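Local coordinates for hypothetical protein S4005 (Shigella flexneri 2a, PDB 1Z67), which is of unknown function but has a new all-helical fold containing a homeodomain motif, a kind of motif that in other proteins often binds DNA, at residues Leu26-Glu31 / Gln36-Lys41; Gly48-Thr53 / Arg60-Ser65. All blocks are in the same frame, centred on the assembly; numbering follows the deposited sequence. Where two conformers were deposited one is given.

How the contacts relate
The two contacts follow each other along the chain: contact 1 pairs helix 21-31 with helix 35-44, and contact 2 begins on the next helix, 48-55, and ends in the loop that leads to helix 66-73. Their centres are about 17 Å apart. They meet where Leu39 of helix 35-44 packs on Leu51 of helix 48-55, CD2 to CD1 at 3.7 Å. Contact 1 is buried, with its centre about 8 Å from the centre of the chain, and the side chain of Trp28 is about 8 Å from the bound sodium ion, whose site includes Asp80 and Gln83. Contact 2 lies nearer the surface, about 13 Å from the chain centre.

Contact 1 of 2, residues Leu26-Glu31 / Gln36-Lys41; sequences LSWVEE and QVLLEK
Trp28 and Leu38 are brought together by different choices at chi1. The indole of Trp28 leaves its helix with CG anti to the backbone N (chi1 167°), while Leu38 sets CG anti to its own carbonyl carbon (chi1 -63°) and reaches across with its two methyls. CD1 does most of the touching. It sits 3.5 Å from CZ3 of Trp28 and is also close to CH2, so it meets the six-membered ring at the far end from the pyrrole nitrogen, at an oblique slant. The other methyl, CD2, lies 4.0 Å from CH2 of Trp28. Val29, next along the same helix, brings CG2 to 3.9 Å from Leu38 CD1, so this one methyl is shared between the indole and the valine. The backbones come nearest at Val29 and Leu38, whose CA atoms are 7.7 Å apart. Helices 21-31 and 35-44 are thus two consecutive helices joined by a short connection and packed through apolar side chains, within the all-helical YidB-like fold. All three touching residues are buried. The indole N-H points elsewhere: NE1 of Trp28 is hydrogen-bonded to the carbonyl oxygen of Ala77, which helps fix the rotation of the ring. Leu73 of helix 66-73 touches both Trp28 and Leu38, and Leu81 and Leu96 bring helices 75-85 and 89-106 against the indole.

Contact 2 of 2, residues Gly48-Thr53 / Arg60-Ser65; sequences GAILST and RNQSVS
Thr53 and Gln62 make the direct hydrogen bond between 48-53 and 60-65: the backbone N of Gln62 donates to OG1 of Thr53 at 2.9 Å, nearly straight at 163°. The same hydroxyl donates to the carbonyl oxygen of Ile50, 2.7 Å from OG1 to O and in the carbonyl plane, on a lone pair. Thr53 OG1 is therefore held by two bonds, as acceptor from the loop and donor to its own helix. A chi1 of 72° turns OG1 back to the carbonyl oxygen of Ile50, one turn earlier, and leaves CG2 3.9 Å from OE1 of Gln62. Ile50 O also accepts from the backbone N of Thr53, at 3.0 Å.

The Gln62 side chain, extended beyond CG, runs across Ile50 at about a right angle. Its amide carbon and nitrogen lie over the aliphatic branch, with NE2 3.7 Å from Ile50 CG1. Further along the loop, the carbonyl oxygen of Ser63 is met by Ile50 CD1, and Val64 CB comes loosely to CG2 of Ile50 at 4.4 Å. At the other end a water is hydrogen-bonded to both the carbonyl oxygen of Thr53 and Asn61 OD1 and bridges them.

Outside this shell, the carbonyl oxygen of Gln62 accepts from NE1 of Trp54, a second tie between loop and helix 48-55. Val64 and Asn61 both touch Trp54 and Pro101, the latter on helix 89-106, which backs the loop. Ser65 is the N-cap where helix 66-73 begins, its OG taking the N-H of Gln68. The loop 60-65 is thus held to the helix before it and ends in a cap on the helix after it, in an all-helical protein whose new fold contains a homeodomain motif.

Contact 1 of 2, residues Leu26-Glu31 / Gln36-Lys41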
loop_
_atom_site.group_PDB
_atom_site.type_symbol
_atom_site.label_atom_id
_atom_site.label_comp_id
_atom_site.label_asym_id
_atom_site.label_seq_id
_atom_site.Cartn_x
_atom_site.Cartn_y
_atom_site.Cartn_z
ATOM N N LEU A 26 -6.656 -0.578 0.930
ATOM C CA LEU A 26 -7.263 -1.244 -0.238
ATOM C C LEU A 26 -8.115 -0.275 -1.043
ATOM O O LEU A 26 -7.977 -0.205 -2.289
ATOM C CB LEU A 26 -8.126 -2.413 0.217
ATOM C CG LEU A 26 -7.309 -3.679 0.439
ATOM C CD1 LEU A 26 -5.871 -3.504 0.927
ATOM C CD2 LEU A 26 -8.080 -4.607 1.361
ATOM N N SER A 27 -8.977 0.462 -0.336
ATOM C CA SER A 27 -9.892 1.429 -0.942
ATOM C C SER A 27 -9.066 2.504 -1.631
ATOM O O SER A 27 -9.355 2.862 -2.770
ATOM C CB SER A 27 -10.805 2.037 0.112
ATOM O OG SER A 27 -11.738 1.059 0.535
ATOM N N TRP A 28 -8.020 2.982 -0.947
ATOM C CA TRP A 28 -7.155 4.026 -1.495
ATOM C C TRP A 28 -6.475 3.554 -2.789
ATOM O O TRP A 28 -6.416 4.300 -3.765
ATOM C CB TRP A 28 -6.123 4.428 -0.455
ATOM C CG TRP A 28 -4.989 5.259 -0.964
ATOM C CD1 TRP A 28 -4.980 6.637 -1.169
ATOM C CD2 TRP A 28 -3.678 4.798 -1.290
ATOM N NE1 TRP A 28 -3.747 7.037 -1.592
ATOM C CE2 TRP A 28 -2.919 5.950 -1.656
ATOM C CE3 TRP A 28 -3.039 3.542 -1.262
ATOM C CZ2 TRP A 28 -1.581 5.868 -2.049
ATOM C CZ3 TRP A 28 -1.689 3.477 -1.631
ATOM C CH2 TRP A 28 -0.994 4.623 -2.032
ATOM N N VAL A 29 -5.997 2.304 -2.827
ATOM C CA VAL A 29 -5.339 1.811 -4.036
ATOM C C VAL A 29 -6.282 1.932 -5.231
ATOM O O VAL A 29 -5.894 2.396 -6.293
ATOM C CB VAL A 29 -4.851 0.354 -3.884
ATOM C CG1 VAL A 29 -4.431 -0.242 -5.262
ATOM C CG2 VAL A 29 -3.700 0.264 -2.883
ATOM N N GLU A 30 -7.520 1.506 -5.043
ATOM C CA GLU A 30 -8.488 1.550 -6.132
ATOM C C GLU A 30 -8.826 3.001 -6.521
ATOM O O GLU A 30 -8.919 3.322 -7.716
ATOM C CB GLU A 30 -9.739 0.760 -5.730
ATOM C CG GLU A 30 -9.425 -0.720 -5.356
ATOM C CD GLU A 30 -9.196 -1.652 -6.567
ATOM O OE1 GLU A 30 -10.059 -2.536 -6.830
ATOM O OE2 GLU A 30 -8.153 -1.502 -7.259
ATOM N N GLU A 31 -8.929 3.882 -5.529
ATOM C CA GLU A 31 -9.264 5.289 -5.799
ATOM C C GLU A 31 -8.156 5.987 -6.567
ATOM O O GLU A 31 -8.423 6.920 -7.331
ATOM C CB GLU A 31 -9.513 6.018 -4.517
ATOM C CG GLU A 31 -10.781 5.565 -3.895
ATOM C CD GLU A 31 -11.053 6.222 -2.586
ATOM O OE1 GLU A 31 -10.093 6.586 -1.842
ATOM O OE2 GLU A 31 -12.261 6.381 -2.330
ATOM N N GLN A 36 -1.605 -1.066 -10.566
ATOM C CA GLN A 36 -0.747 -0.689 -11.690
ATOM C C GLN A 36 -0.318 0.811 -11.754
ATOM O O GLN A 36 0.835 1.117 -12.128
ATOM C CB GLN A 36 -1.365 -1.172 -13.000
ATOM C CG GLN A 36 -0.410 -1.118 -14.153
ATOM C CD GLN A 36 0.945 -1.813 -13.916
ATOM O OE1 GLN A 36 1.023 -2.899 -13.303
ATOM N NE2 GLN A 36 2.008 -1.207 -14.454
ATOM N N VAL A 37 -1.218 1.733 -11.405
ATOM C CA VAL A 37 -0.847 3.152 -11.310
ATOM C C VAL A 37 0.273 3.357 -10.289
ATOM O O VAL A 37 1.223 4.108 -10.523
ATOM C CB VAL A 37 -2.056 4.070 -10.925
ATOM C CG1 VAL A 37 -1.604 5.503 -10.653
ATOM C CG2 VAL A 37 -3.119 4.047 -12.004
ATOM N N LEU A 38 0.151 2.690 -9.133
ATOM C CA LEU A 38 1.126 2.849 -8.090
ATOM C C LEU A 38 2.449 2.262 -8.551
ATOM O O LEU A 38 3.475 2.883 -8.319
ATOM C CB LEU A 38 0.657 2.209 -6.774
ATOM C CG LEU A 38 -0.614 2.831 -6.170
ATOM C CD1 LEU A 38 -0.902 2.177 -4.823
ATOM C CD2 LEU A 38 -0.524 4.361 -6.009
ATOM N N LEU A 39 2.409 1.087 -9.199
ATOM C CA LEU A 39 3.632 0.442 -9.705
ATOM C C LEU A 39 4.369 1.377 -10.679
ATOM O O LEU A 39 5.573 1.596 -10.554
ATOM C CB LEU A 39 3.311 -0.931 -10.334
ATOM C CG LEU A 39 2.787 -2.031 -9.385
ATOM C CD1 LEU A 39 2.332 -3.301 -10.145
ATOM C CD2 LEU A 39 3.853 -2.386 -8.398
ATOM N N GLU A 40 3.610 1.985 -11.575
ATOM C CA GLU A 40 4.199 2.909 -12.566
ATOM C C GLU A 40 4.820 4.122 -11.896
ATOM O O GLU A 40 5.918 4.552 -12.296
ATOM C CB GLU A 40 3.194 3.379 -13.620
ATOM C CG GLU A 40 3.791 3.582 -15.051
ATOM C CD GLU A 40 5.028 4.484 -15.150
ATOM O OE1 GLU A 40 6.160 3.959 -15.233
ATOM O OE2 GLU A 40 4.882 5.718 -15.182
ATOM N N LYS A 41 4.173 4.630 -10.837
ATOM C CA LYS A 41 4.756 5.751 -10.095
ATOM C C LYS A 41 6.032 5.386 -9.367
ATOM O O LYS A 41 6.994 6.169 -9.355
ATOM C CB LYS A 41 3.780 6.355 -9.103
ATOM C CG LYS A 41 2.688 7.099 -9.758
ATOM C CD LYS A 41 1.852 7.767 -8.702
ATOM C CE LYS A 41 1.180 8.969 -9.297
ATOM N NZ LYS A 41 0.506 9.655 -8.211
#

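Contact 2 of 2, residues Gly48-Thr53 / Arg60-Ser65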
loop_
_atom_site.group_PDB
_atom_site.type_symbol
_atom_site.label_atom_id
_atom_site.label_comp_id
_atom_site.label_asym_id
_atom_site.label_seq_id
_atom_site.Cartn_x
_atom_site.Cartn_y
_atom_site.Cartn_z
ATOM N N GLY A 48 12.397 1.674 -9.057
ATOM C CA GLY A 48 12.269 0.426 -9.799
ATOM C C GLY A 48 13.097 -0.741 -9.250
ATOM O O GLY A 48 12.638 -1.886 -9.243
ATOM N N ALA A 49 14.346 -0.465 -8.827
ATOM C CA ALA A 49 15.193 -1.547 -8.306
ATOM C C ALA A 49 14.643 -2.066 -6.960
ATOM O O ALA A 49 14.510 -3.274 -6.768
ATOM C CB ALA A 49 16.657 -1.113 -8.171
ATOM N N ILE A 50 14.277 -1.153 -6.071
ATOM C CA ILE A 50 13.622 -1.539 -4.816
ATOM C C ILE A 50 12.307 -2.292 -5.108
ATOM O O ILE A 50 12.089 -3.384 -4.544
ATOM C CB ILE A 50 13.374 -0.329 -3.901
ATOM C CG1 ILE A 50 14.716 0.148 -3.311
ATOM C CG2 ILE A 50 12.393 -0.733 -2.744
ATOM C CD1 ILE A 50 14.647 1.467 -2.577
ATOM N N LEU A 51 11.467 -1.760 -5.998
ATOM C CA LEU A 51 10.259 -2.498 -6.367
ATOM C C LEU A 51 10.571 -3.927 -6.884
ATOM O O LEU A 51 9.844 -4.883 -6.583
ATOM C CB LEU A 51 9.450 -1.717 -7.401
ATOM C CG LEU A 51 8.284 -2.475 -8.049
ATOM C CD1 LEU A 51 7.237 -2.959 -7.038
ATOM C CD2 LEU A 51 7.649 -1.556 -9.100
ATOM N N SER A 52 11.629 -4.077 -7.687
ATOM C CA SER A 52 11.960 -5.407 -8.242
ATOM C C SER A 52 12.219 -6.444 -7.139
ATOM O O SER A 52 11.945 -7.630 -7.339
ATOM C CB SER A 52 13.149 -5.330 -9.215
ATOM O OG SER A 52 14.356 -5.137 -8.501
ATOM N N THR A 53 12.695 -5.995 -5.976
ATOM C CA THR A 53 12.966 -6.928 -4.883
ATOM C C THR A 53 11.643 -7.404 -4.225
ATOM O O THR A 53 11.552 -8.512 -3.710
ATOM C CB THR A 53 13.889 -6.313 -3.787
ATOM O OG1 THR A 53 13.182 -5.323 -3.014
ATOM C CG2 THR A 53 15.158 -5.695 -4.405
ATOM N N ARG A 60 14.339 -11.236 -0.664
ATOM C CA ARG A 60 13.721 -10.530 0.453
ATOM C C ARG A 60 13.390 -9.097 0.036
ATOM O O ARG A 60 14.114 -8.493 -0.765
ATOM C CB ARG A 60 14.645 -10.527 1.686
ATOM C CG ARG A 60 14.568 -11.793 2.538
ATOM C CD ARG A 60 15.419 -11.689 3.821
ATOM N NE ARG A 60 14.664 -11.051 4.903
ATOM C CZ ARG A 60 14.126 -11.684 5.949
ATOM N NH1 ARG A 60 14.291 -12.999 6.105
ATOM N NH2 ARG A 60 13.443 -10.989 6.861
ATOM N N ASN A 61 12.299 -8.564 0.570
ATOM C CA ASN A 61 11.900 -7.185 0.266
ATOM C C ASN A 61 12.927 -6.187 0.761
ATOM O O ASN A 61 13.210 -6.162 1.964
ATOM C CB ASN A 61 10.576 -6.814 0.942
ATOM C CG ASN A 61 9.395 -7.606 0.446
ATOM O OD1 ASN A 61 9.416 -8.214 -0.628
ATOM N ND2 ASN A 61 8.337 -7.609 1.249
ATOM N N GLN A 62 13.471 -5.361 -0.144
ATOM C CA GLN A 62 14.295 -4.205 0.246
ATOM C C GLN A 62 13.478 -3.120 0.966
ATOM O O GLN A 62 12.357 -2.806 0.576
ATOM C CB GLN A 62 15.030 -3.608 -0.953
ATOM C CG GLN A 62 16.078 -2.540 -0.560
ATOM C CD GLN A 62 17.063 -2.190 -1.692
ATOM O OE1 GLN A 62 17.232 -2.954 -2.646
ATOM N NE2 GLN A 62 17.710 -1.036 -1.579
ATOM N N SER A 63 14.033 -2.559 2.038
ATOM C CA SER A 63 13.352 -1.504 2.787
ATOM C C SER A 63 13.198 -0.229 1.944
ATOM O O SER A 63 13.959 0.001 1.006
ATOM C CB SER A 63 14.155 -1.192 4.058
ATOM O OG SER A 63 13.739 0.014 4.677
ATOM N N VAL A 64 12.153 0.546 2.244
ATOM C CA VAL A 64 11.888 1.851 1.648
ATOM C C VAL A 64 11.430 2.777 2.768
ATOM O O VAL A 64 10.798 2.320 3.737
ATOM C CB VAL A 64 10.813 1.733 0.510
ATOM C CG1 VAL A 64 9.437 1.321 1.058
ATOM C CG2 VAL A 64 10.694 3.020 -0.358
ATOM N N SER A 65 11.761 4.062 2.666
ATOM C CA SER A 65 11.319 5.024 3.667
ATOM C C SER A 65 10.009 5.677 3.276
ATOM O O SER A 65 9.659 5.731 2.080
ATOM C CB SER A 65 12.379 6.101 3.865
ATOM O OG SER A 65 12.437 6.962 2.763
HETATM O O HOH W 1 9.903 -10.396 -2.302
#